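PDB 5FQ8: outer membrane protein Omp121 from Bacteroides thetaiotaomicron, which probably takes up nutrients across the outer membrane in the manner of TonB-dependent receptors, of whose family it is a member. Local coordinates for residues V929-Y934 and F978-K983; T444-E449 and Y491-D496; T757-G762 and F792-D797. All coordinates share one frame; numbering follows the deposited sequence.

Interaction 1 (V929-Y934 and F978-K983); sequences VKVSAY and FNLMVK
Ser932 and Asn979 sit opposite each other as a hydrogen-bonded antiparallel pair, with their CB atoms 4.1 Å apart, and both are buried. Asn979 N reaches Ser932 O at 2.8 Å, whereas the return bond from Ser932 N to Asn979 O is weak, its angle at the hydrogen only 122°. Two residues further along, Lys930 and Met981 repeat the pattern with two bonds of ordinary length, Lys930 N to Met981 O at 3.2 Å and Met981 N to Lys930 O at 3.0 Å. The close-packed end of this face is completed by Tyr934. With chi1 at 61° its CG stands between the backbone N and the carbonyl carbon, and this turn carries the ring across to the partner strand, where CE1 lies 3.5 Å from Phe978 N and the carbonyl carbon of Phe978 comes in at the ring edge. The phenol oxygen travels on to hydrogen-bond Gln184.

Such pairing is the elementary unit of a TonB-dependent receptor barrel, and here it joins the last strand, 973-983, to the preceding barrel strand, 928-941. The face bearing Ser932, Asn979 and Tyr934 looks into the barrel, where Arg56 of the plug region packs on Tyr934 and Asn979.

The reverse face is more open around Val931 and Phe978, which lie on the surface, consistent with a wall turned to lipid. Leu980 crosses two valines obliquely, its CD1 4.0 Å from Val931 CG2 and 4.2 Å from Val929 CG1. The Phe978 ring lies against Ala933: its CE1 meets Ala933 CB at 3.4 Å, the ring standing oblique to the methyl. A bound detergent molecule lies close to that same methyl, while Val929, further along, is buried against Leu916.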
loop_
_atom_site.group_PDB
_atom_site.type_symbol
_atom_site.label_atom_id
_atom_site.label_comp_id
_atom_site.label_asym_id
_atom_site.label_seq_id
_atom_site.Cartn_x
_atom_site.Cartn_y
_atom_site.Cartn_z
ATOM N N VAL B 929 -13.302 -31.282 -42.775
ATOM C CA VAL B 929 -13.328 -31.738 -41.392
ATOM C C VAL B 929 -12.030 -32.475 -41.127
ATOM O O VAL B 929 -11.711 -33.432 -41.837
ATOM C CB VAL B 929 -14.521 -32.658 -41.086
ATOM C CG1 VAL B 929 -14.335 -33.272 -39.727
ATOM C CG2 VAL B 929 -15.804 -31.906 -41.122
ATOM N N LYS B 930 -11.274 -32.042 -40.119
ATOM C CA LYS B 930 -10.046 -32.723 -39.726
ATOM C C LYS B 930 -10.080 -32.971 -38.232
ATOM O O LYS B 930 -10.024 -32.027 -37.446
ATOM C CB LYS B 930 -8.802 -31.924 -40.103
ATOM C CG LYS B 930 -7.517 -32.641 -39.715
ATOM C CD LYS B 930 -6.262 -31.825 -39.950
ATOM C CE LYS B 930 -5.780 -31.916 -41.370
ATOM N NZ LYS B 930 -4.323 -31.678 -41.483
ATOM N N VAL B 931 -10.192 -34.215 -37.838
ATOM C CA VAL B 931 -9.945 -34.594 -36.455
ATOM C C VAL B 931 -8.442 -34.725 -36.269
ATOM O O VAL B 931 -7.709 -35.002 -37.221
ATOM C CB VAL B 931 -10.691 -35.895 -36.109
ATOM C CG1 VAL B 931 -10.385 -36.337 -34.710
ATOM C CG2 VAL B 931 -12.158 -35.674 -36.223
ATOM N N SER B 932 -7.969 -34.482 -35.050
ATOM C CA SER B 932 -6.541 -34.447 -34.770
ATOM C C SER B 932 -6.300 -34.890 -33.343
ATOM O O SER B 932 -6.930 -34.374 -32.425
ATOM C CB SER B 932 -5.980 -33.042 -34.970
ATOM O OG SER B 932 -4.577 -33.087 -35.045
ATOM N N ALA B 933 -5.394 -35.832 -33.159
ATOM C CA ALA B 933 -4.893 -36.183 -31.841
ATOM C C ALA B 933 -3.452 -35.728 -31.759
ATOM O O ALA B 933 -2.727 -35.774 -32.751
ATOM C CB ALA B 933 -4.991 -37.673 -31.576
ATOM N N TYR B 934 -3.043 -35.248 -30.592
ATOM C CA TYR B 934 -1.685 -34.755 -30.465
ATOM C C TYR B 934 -1.187 -34.995 -29.054
ATOM O O TYR B 934 -1.944 -35.355 -28.153
ATOM C CB TYR B 934 -1.585 -33.280 -30.834
ATOM C CG TYR B 934 -2.410 -32.378 -29.962
ATOM C CD1 TYR B 934 -3.795 -32.350 -30.067
ATOM C CD2 TYR B 934 -1.808 -31.540 -29.054
ATOM C CE1 TYR B 934 -4.548 -31.526 -29.282
ATOM C CE2 TYR B 934 -2.550 -30.714 -28.274
ATOM C CZ TYR B 934 -3.923 -30.705 -28.383
ATOM O OH TYR B 934 -4.664 -29.861 -27.579
ATOM N N PHE B 978 -7.020 -33.694 -28.126
ATOM C CA PHE B 978 -7.733 -33.804 -29.389
ATOM C C PHE B 978 -8.117 -32.421 -29.892
ATOM O O PHE B 978 -8.242 -31.479 -29.123
ATOM C CB PHE B 978 -8.996 -34.651 -29.255
ATOM C CG PHE B 978 -8.720 -36.091 -28.996
ATOM C CD1 PHE B 978 -8.112 -36.871 -29.960
ATOM C CD2 PHE B 978 -9.064 -36.665 -27.795
ATOM C CE1 PHE B 978 -7.847 -38.200 -29.732
ATOM C CE2 PHE B 978 -8.804 -37.992 -27.553
ATOM C CZ PHE B 978 -8.190 -38.765 -28.525
ATOM N N ASN B 979 -8.315 -32.312 -31.202
ATOM C CA ASN B 979 -8.740 -31.068 -31.829
ATOM C C ASN B 979 -9.659 -31.387 -32.993
ATOM O O ASN B 979 -9.357 -32.265 -33.801
ATOM C CB ASN B 979 -7.556 -30.250 -32.336
ATOM C CG ASN B 979 -7.989 -28.945 -32.995
ATOM O OD1 ASN B 979 -8.785 -28.200 -32.442
ATOM N ND2 ASN B 979 -7.460 -28.667 -34.174
ATOM N N LEU B 980 -10.767 -30.666 -33.085
ATOM C CA LEU B 980 -11.710 -30.802 -34.181
ATOM C C LEU B 980 -11.672 -29.533 -35.009
ATOM O O LEU B 980 -11.765 -28.439 -34.464
ATOM C CB LEU B 980 -13.110 -31.068 -33.648
ATOM C CG LEU B 980 -14.225 -31.187 -34.669
ATOM C CD1 LEU B 980 -13.757 -32.042 -35.794
ATOM C CD2 LEU B 980 -15.463 -31.790 -34.045
ATOM N N MET B 981 -11.505 -29.676 -36.313
ATOM C CA MET B 981 -11.507 -28.551 -37.231
ATOM C C MET B 981 -12.670 -28.709 -38.192
ATOM O O MET B 981 -12.956 -29.811 -38.646
ATOM C CB MET B 981 -10.213 -28.459 -37.987
ATOM C CG MET B 981 -10.075 -27.223 -38.798
ATOM S SD MET B 981 -10.493 -27.436 -40.499
ATOM C CE MET B 981 -9.195 -26.497 -41.261
ATOM N N VAL B 982 -13.366 -27.615 -38.465
ATOM C CA VAL B 982 -14.632 -27.654 -39.185
ATOM C C VAL B 982 -14.712 -26.438 -40.085
ATOM O O VAL B 982 -14.978 -25.337 -39.609
ATOM C CB VAL B 982 -15.823 -27.670 -38.212
ATOM C CG1 VAL B 982 -17.099 -27.681 -38.971
ATOM C CG2 VAL B 982 -15.759 -28.855 -37.275
ATOM N N LYS B 983 -14.476 -26.602 -41.375
ATOM C CA LYS B 983 -14.614 -25.481 -42.293
ATOM C C LYS B 983 -16.055 -25.366 -42.768
ATOM O O LYS B 983 -16.711 -26.369 -43.045
ATOM C CB LYS B 983 -13.675 -25.629 -43.487
ATOM C CG LYS B 983 -12.483 -24.681 -43.472
ATOM C CD LYS B 983 -11.770 -24.638 -44.820
ATOM C CE LYS B 983 -10.610 -23.644 -44.845
ATOM N NZ LYS B 983 -9.447 -24.099 -44.026
#

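Interaction 2 (T444-E449 and Y491-D496); sequences TGQYSE and YSEVND
Gln446 and Glu493 meet side chain to side chain across the strands, NE2 giving a hydrogen bond of 2.6 Å to OE2. The glutamine is extended, and its nitrogen comes down on the carboxylate from above the plane, 68° out of it. Asn495 ND2 holds the same oxygen at 2.9 Å from the opposite face, and the second oxygen, OE1, takes the hydroxyl of Tyr491 at 2.9 Å. Three donors thus fix the rotation of the carboxylate and would favour its charged form. The Tyr491 ring lies obliquely beside Ser448 CB. Asn495 lies alongside Gln446, pointing the same way, with OD1 3.5 Å from Gln446 CG.

Beneath these groups runs the backbone of an antiparallel hairpin, strands 446-469 and 472-495, two neighbours in the receptor barrel; Tyr447 with Val494 and Glu449 with Ser492 are its hydrogen-bonded pairs here. Beyond these pairs, Asp496 N bonds to Gly445 O, and a water spans Thr444 OG1, Gly445 O and Asn495 OD1.

On the reverse face the next shell belongs partly to another molecule: Gln516 of the second subunit packs on Tyr447, and Val514 of that subunit on Ser492. From the same chain, Leu505 touches Ser492 and Pro512 lies against Val494.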
loop_
_atom_site.group_PDB
_atom_site.type_symbol
_atom_site.label_atom_id
_atom_site.label_comp_id
_atom_site.label_asym_id
_atom_site.label_seq_id
_atom_site.Cartn_x
_atom_site.Cartn_y
_atom_site.Cartn_z
ATOM N N THR B 444 2.177 -12.853 9.376
ATOM C CA THR B 444 1.056 -12.080 9.886
ATOM C C THR B 444 0.120 -11.621 8.787
ATOM O O THR B 444 -0.723 -10.755 9.021
ATOM C CB THR B 444 1.559 -10.874 10.678
ATOM O OG1 THR B 444 2.580 -10.202 9.942
ATOM C CG2 THR B 444 2.122 -11.307 11.991
ATOM N N GLY B 445 0.246 -12.183 7.606
ATOM C CA GLY B 445 -0.578 -11.792 6.485
ATOM C C GLY B 445 0.057 -10.704 5.653
ATOM O O GLY B 445 0.880 -9.924 6.112
ATOM N N GLN B 446 -0.347 -10.650 4.396
ATOM C CA GLN B 446 0.147 -9.637 3.483
ATOM C C GLN B 446 -0.760 -9.633 2.272
ATOM O O GLN B 446 -1.311 -10.665 1.904
ATOM C CB GLN B 446 1.585 -9.920 3.087
ATOM C CG GLN B 446 2.163 -8.937 2.136
ATOM C CD GLN B 446 3.529 -9.350 1.682
ATOM O OE1 GLN B 446 3.871 -10.524 1.726
ATOM N NE2 GLN B 446 4.330 -8.389 1.267
ATOM N N TYR B 447 -0.932 -8.462 1.681
ATOM C CA TYR B 447 -1.762 -8.330 0.495
ATOM C C TYR B 447 -1.251 -7.166 -0.323
ATOM O O TYR B 447 -1.153 -6.053 0.187
ATOM C CB TYR B 447 -3.217 -8.115 0.859
ATOM C CG TYR B 447 -4.052 -7.799 -0.346
ATOM C CD1 TYR B 447 -4.431 -8.798 -1.213
ATOM C CD2 TYR B 447 -4.446 -6.502 -0.632
ATOM C CE1 TYR B 447 -5.191 -8.523 -2.319
ATOM C CE2 TYR B 447 -5.207 -6.217 -1.745
ATOM C CZ TYR B 447 -5.574 -7.234 -2.588
ATOM O OH TYR B 447 -6.330 -6.984 -3.709
ATOM N N SER B 448 -0.954 -7.408 -1.587
ATOM C CA SER B 448 -0.510 -6.340 -2.460
ATOM C C SER B 448 -1.307 -6.371 -3.755
ATOM O O SER B 448 -1.949 -7.361 -4.097
ATOM C CB SER B 448 0.982 -6.440 -2.741
ATOM O OG SER B 448 1.265 -7.607 -3.474
ATOM N N GLU B 449 -1.294 -5.241 -4.440
ATOM C CA GLU B 449 -1.943 -5.084 -5.724
ATOM C C GLU B 449 -1.091 -4.138 -6.541
ATOM O O GLU B 449 -0.545 -3.178 -6.005
ATOM C CB GLU B 449 -3.365 -4.541 -5.578
ATOM C CG GLU B 449 -4.003 -4.154 -6.887
ATOM C CD GLU B 449 -5.392 -3.630 -6.723
ATOM O OE1 GLU B 449 -6.206 -4.318 -6.094
ATOM O OE2 GLU B 449 -5.669 -2.522 -7.202
ATOM N N TYR B 491 1.979 0.483 -7.219
ATOM C CA TYR B 491 2.001 -0.639 -6.303
ATOM C C TYR B 491 1.511 -0.211 -4.931
ATOM O O TYR B 491 1.683 0.934 -4.528
ATOM C CB TYR B 491 3.411 -1.200 -6.206
ATOM C CG TYR B 491 3.551 -2.348 -5.253
ATOM C CD1 TYR B 491 3.141 -3.621 -5.605
ATOM C CD2 TYR B 491 4.107 -2.163 -4.004
ATOM C CE1 TYR B 491 3.272 -4.669 -4.744
ATOM C CE2 TYR B 491 4.243 -3.210 -3.137
ATOM C CZ TYR B 491 3.827 -4.461 -3.517
ATOM O OH TYR B 491 3.956 -5.517 -2.660
ATOM N N SER B 492 0.893 -1.136 -4.212
ATOM C CA SER B 492 0.477 -0.818 -2.860
ATOM C C SER B 492 0.295 -2.112 -2.073
ATOM O O SER B 492 -0.302 -3.064 -2.570
ATOM C CB SER B 492 -0.790 0.042 -2.877
ATOM O OG SER B 492 -1.948 -0.730 -2.715
ATOM N N GLU B 493 0.817 -2.130 -0.843
ATOM C CA GLU B 493 0.972 -3.329 -0.032
ATOM C C GLU B 493 0.561 -3.031 1.390
ATOM O O GLU B 493 0.845 -1.948 1.887
ATOM C CB GLU B 493 2.435 -3.786 -0.061
ATOM C CG GLU B 493 2.783 -5.009 0.731
ATOM C CD GLU B 493 4.275 -5.207 0.818
ATOM O OE1 GLU B 493 4.995 -4.699 -0.056
ATOM O OE2 GLU B 493 4.741 -5.855 1.771
ATOM N N VAL B 494 -0.090 -3.977 2.050
ATOM C CA VAL B 494 -0.356 -3.882 3.480
ATOM C C VAL B 494 0.064 -5.177 4.130
ATOM O O VAL B 494 -0.084 -6.253 3.547
ATOM C CB VAL B 494 -1.838 -3.600 3.814
ATOM C CG1 VAL B 494 -2.204 -2.202 3.441
ATOM C CG2 VAL B 494 -2.713 -4.592 3.127
ATOM N N ASN B 495 0.570 -5.079 5.342
ATOM C CA ASN B 495 0.977 -6.251 6.087
ATOM C C ASN B 495 0.143 -6.378 7.344
ATOM O O ASN B 495 -0.586 -5.468 7.727
ATOM C CB ASN B 495 2.466 -6.192 6.423
ATOM C CG ASN B 495 3.332 -6.537 5.234
ATOM O OD1 ASN B 495 3.731 -7.688 5.052
ATOM N ND2 ASN B 495 3.615 -5.547 4.405
ATOM N N ASP B 496 0.234 -7.543 7.967
ATOM C CA ASP B 496 -0.355 -7.758 9.278
ATOM C C ASP B 496 -1.868 -7.532 9.217
ATOM O O ASP B 496 -2.386 -6.496 9.613
ATOM C CB ASP B 496 0.323 -6.854 10.317
ATOM C CG ASP B 496 0.268 -7.418 11.702
ATOM O OD1 ASP B 496 -0.814 -7.898 12.102
ATOM O OD2 ASP B 496 1.307 -7.382 12.385
HETATM O O HOH W 1 3.035 -9.781 7.470
#

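Interaction 3 (T757-G762 and F792-D797); sequences TGMPVG and FGICGD
Met759 and Ile794 supply the apolar part of this contact, two long side chains that reach toward each other and meet tip to tip. Met759 SD stands 3.8 Å from Ile794 CD1, and its CE follows at 4.0 Å from the same methyl. The bend of the methionine at chi3 (57°) folds its end back, so that sulfur and methyl both lie against the isoleucine tip.

Where Pro760 meets Asp797 the touching is mixed, carboxylate on ring carbons. The two side chains cross at about a right angle, and Asp797 OD2 lies 3.7 Å from Pro760 CB. This is van der Waals contact; a polar partner of that oxygen is Asn799, whose ND2 bonds weakly to it. The amide of Asn799 also bonds to Val761 O, and so it bridges the two sides of the contact from just beyond Asp797.

Backbone meets backbone through a CA-H...O approach, Asp797 CA to Gly762 O at 3.3 Å. Gly762 has a positive phi of 88°, a conformation at which a CB would press on the preceding carbonyl oxygen, and it is here that the chain turns its corner. Gly796 adopts a positive phi as well, just ahead of Asp797.

The segment 757-762 links strands 752-756 and 763-766 of a small four-stranded antiparallel sheet, while 793-794 is one of its two edge strands, paired with 763-766. Ile794 packs on Val763, and Cys795 on Ala766. The whole sheet is inserted between barrel strands 716-731 and 802-812.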
loop_
_atom_site.group_PDB
_atom_site.type_symbol
_atom_site.label_atom_id
_atom_site.label_comp_id
_atom_site.label_asym_id
_atom_site.label_seq_id
_atom_site.Cartn_x
_atom_site.Cartn_y
_atom_site.Cartn_z
ATOM N N THR B 757 35.928 -12.537 -18.366
ATOM C CA THR B 757 36.468 -11.926 -19.575
ATOM C C THR B 757 36.719 -12.946 -20.676
ATOM O O THR B 757 36.118 -12.867 -21.747
ATOM C CB THR B 757 37.744 -11.142 -19.263
ATOM O OG1 THR B 757 37.394 -9.903 -18.649
ATOM C CG2 THR B 757 38.497 -10.825 -20.525
ATOM N N GLY B 758 37.608 -13.902 -20.457
ATOM C CA GLY B 758 37.937 -14.754 -21.587
ATOM C C GLY B 758 37.165 -16.054 -21.642
ATOM O O GLY B 758 37.709 -17.080 -22.042
ATOM N N MET B 759 35.906 -16.029 -21.238
ATOM C CA MET B 759 35.110 -17.220 -21.005
ATOM C C MET B 759 33.722 -17.049 -21.603
ATOM O O MET B 759 33.312 -15.931 -21.928
ATOM C CB MET B 759 35.004 -17.498 -19.498
ATOM C CG MET B 759 36.306 -17.396 -18.745
ATOM S SD MET B 759 36.285 -18.403 -17.276
ATOM C CE MET B 759 35.915 -19.988 -17.976
ATOM N N PRO B 760 32.975 -18.133 -21.769
ATOM C CA PRO B 760 31.644 -18.012 -22.355
ATOM C C PRO B 760 30.702 -17.275 -21.429
ATOM O O PRO B 760 30.952 -17.125 -20.235
ATOM C CB PRO B 760 31.202 -19.468 -22.543
ATOM C CG PRO B 760 32.409 -20.257 -22.511
ATOM C CD PRO B 760 33.338 -19.544 -21.577
ATOM N N VAL B 761 29.597 -16.809 -22.002
ATOM C CA VAL B 761 28.574 -16.172 -21.190
ATOM C C VAL B 761 27.996 -17.182 -20.223
ATOM O O VAL B 761 27.659 -18.305 -20.605
ATOM C CB VAL B 761 27.477 -15.579 -22.076
ATOM C CG1 VAL B 761 26.251 -15.395 -21.273
ATOM C CG2 VAL B 761 27.912 -14.263 -22.624
ATOM N N GLY B 762 27.894 -16.797 -18.961
ATOM C CA GLY B 762 27.219 -17.627 -17.989
ATOM C C GLY B 762 28.088 -18.648 -17.300
ATOM O O GLY B 762 27.665 -19.786 -17.129
ATOM N N PHE B 792 35.959 -20.721 -4.611
ATOM C CA PHE B 792 35.006 -21.488 -5.388
ATOM C C PHE B 792 35.642 -21.914 -6.700
ATOM O O PHE B 792 36.493 -21.216 -7.260
ATOM C CB PHE B 792 33.758 -20.671 -5.659
ATOM C CG PHE B 792 32.770 -20.706 -4.554
ATOM C CD1 PHE B 792 33.098 -21.218 -3.325
ATOM C CD2 PHE B 792 31.495 -20.224 -4.753
ATOM C CE1 PHE B 792 32.179 -21.235 -2.306
ATOM C CE2 PHE B 792 30.569 -20.258 -3.747
ATOM C CZ PHE B 792 30.907 -20.768 -2.521
ATOM N N GLY B 793 35.232 -23.077 -7.191
ATOM C CA GLY B 793 35.729 -23.575 -8.458
ATOM C C GLY B 793 34.783 -23.262 -9.607
ATOM O O GLY B 793 33.571 -23.265 -9.445
ATOM N N ILE B 794 35.368 -22.961 -10.767
ATOM C CA ILE B 794 34.593 -22.876 -11.995
ATOM C C ILE B 794 33.987 -24.236 -12.278
ATOM O O ILE B 794 34.650 -25.265 -12.121
ATOM C CB ILE B 794 35.486 -22.407 -13.151
ATOM C CG1 ILE B 794 36.005 -21.009 -12.878
ATOM C CG2 ILE B 794 34.712 -22.367 -14.426
ATOM C CD1 ILE B 794 36.685 -20.390 -14.044
ATOM N N CYS B 795 32.716 -24.260 -12.669
ATOM C CA CYS B 795 31.990 -25.521 -12.740
ATOM C C CYS B 795 31.171 -25.671 -14.014
ATOM O O CYS B 795 30.144 -26.341 -14.010
ATOM C CB CYS B 795 31.087 -25.683 -11.526
ATOM S SG CYS B 795 31.963 -26.045 -10.044
ATOM N N GLY B 796 31.622 -25.098 -15.112
ATOM C CA GLY B 796 30.883 -25.178 -16.351
ATOM C C GLY B 796 30.141 -23.893 -16.639
ATOM O O GLY B 796 30.134 -22.944 -15.853
ATOM N N ASP B 797 29.513 -23.873 -17.802
ATOM C CA ASP B 797 28.818 -22.701 -18.297
ATOM C C ASP B 797 27.350 -23.036 -18.527
ATOM O O ASP B 797 26.886 -24.142 -18.250
ATOM C CB ASP B 797 29.483 -22.166 -19.566
ATOM C CG ASP B 797 29.613 -23.206 -20.647
ATOM O OD1 ASP B 797 29.552 -24.413 -20.343
ATOM O OD2 ASP B 797 29.791 -22.813 -21.813
#

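How the interactions relate
Followed from the N terminus, the plug region comes first, and the chain then builds the barrel. Interaction 2 closes a hairpin made almost wholly of strand, bringing 491-496 back to 444-449 far from the tight turn. Interaction 3 comes next, closing a mostly irregular excursion within the small sheet between two later barrel strands. Interaction 1 is last: it pairs 978-983 with 929-934, and strand 973-983 also joins strand 177-188, which completes the barrel. The three follow in series, neither nested nor crossed. Interactions 1 and 2 belong to the barrel wall, their centres 46 Å apart; interactions 1 and 3 lie on opposite sides of the chain's centre.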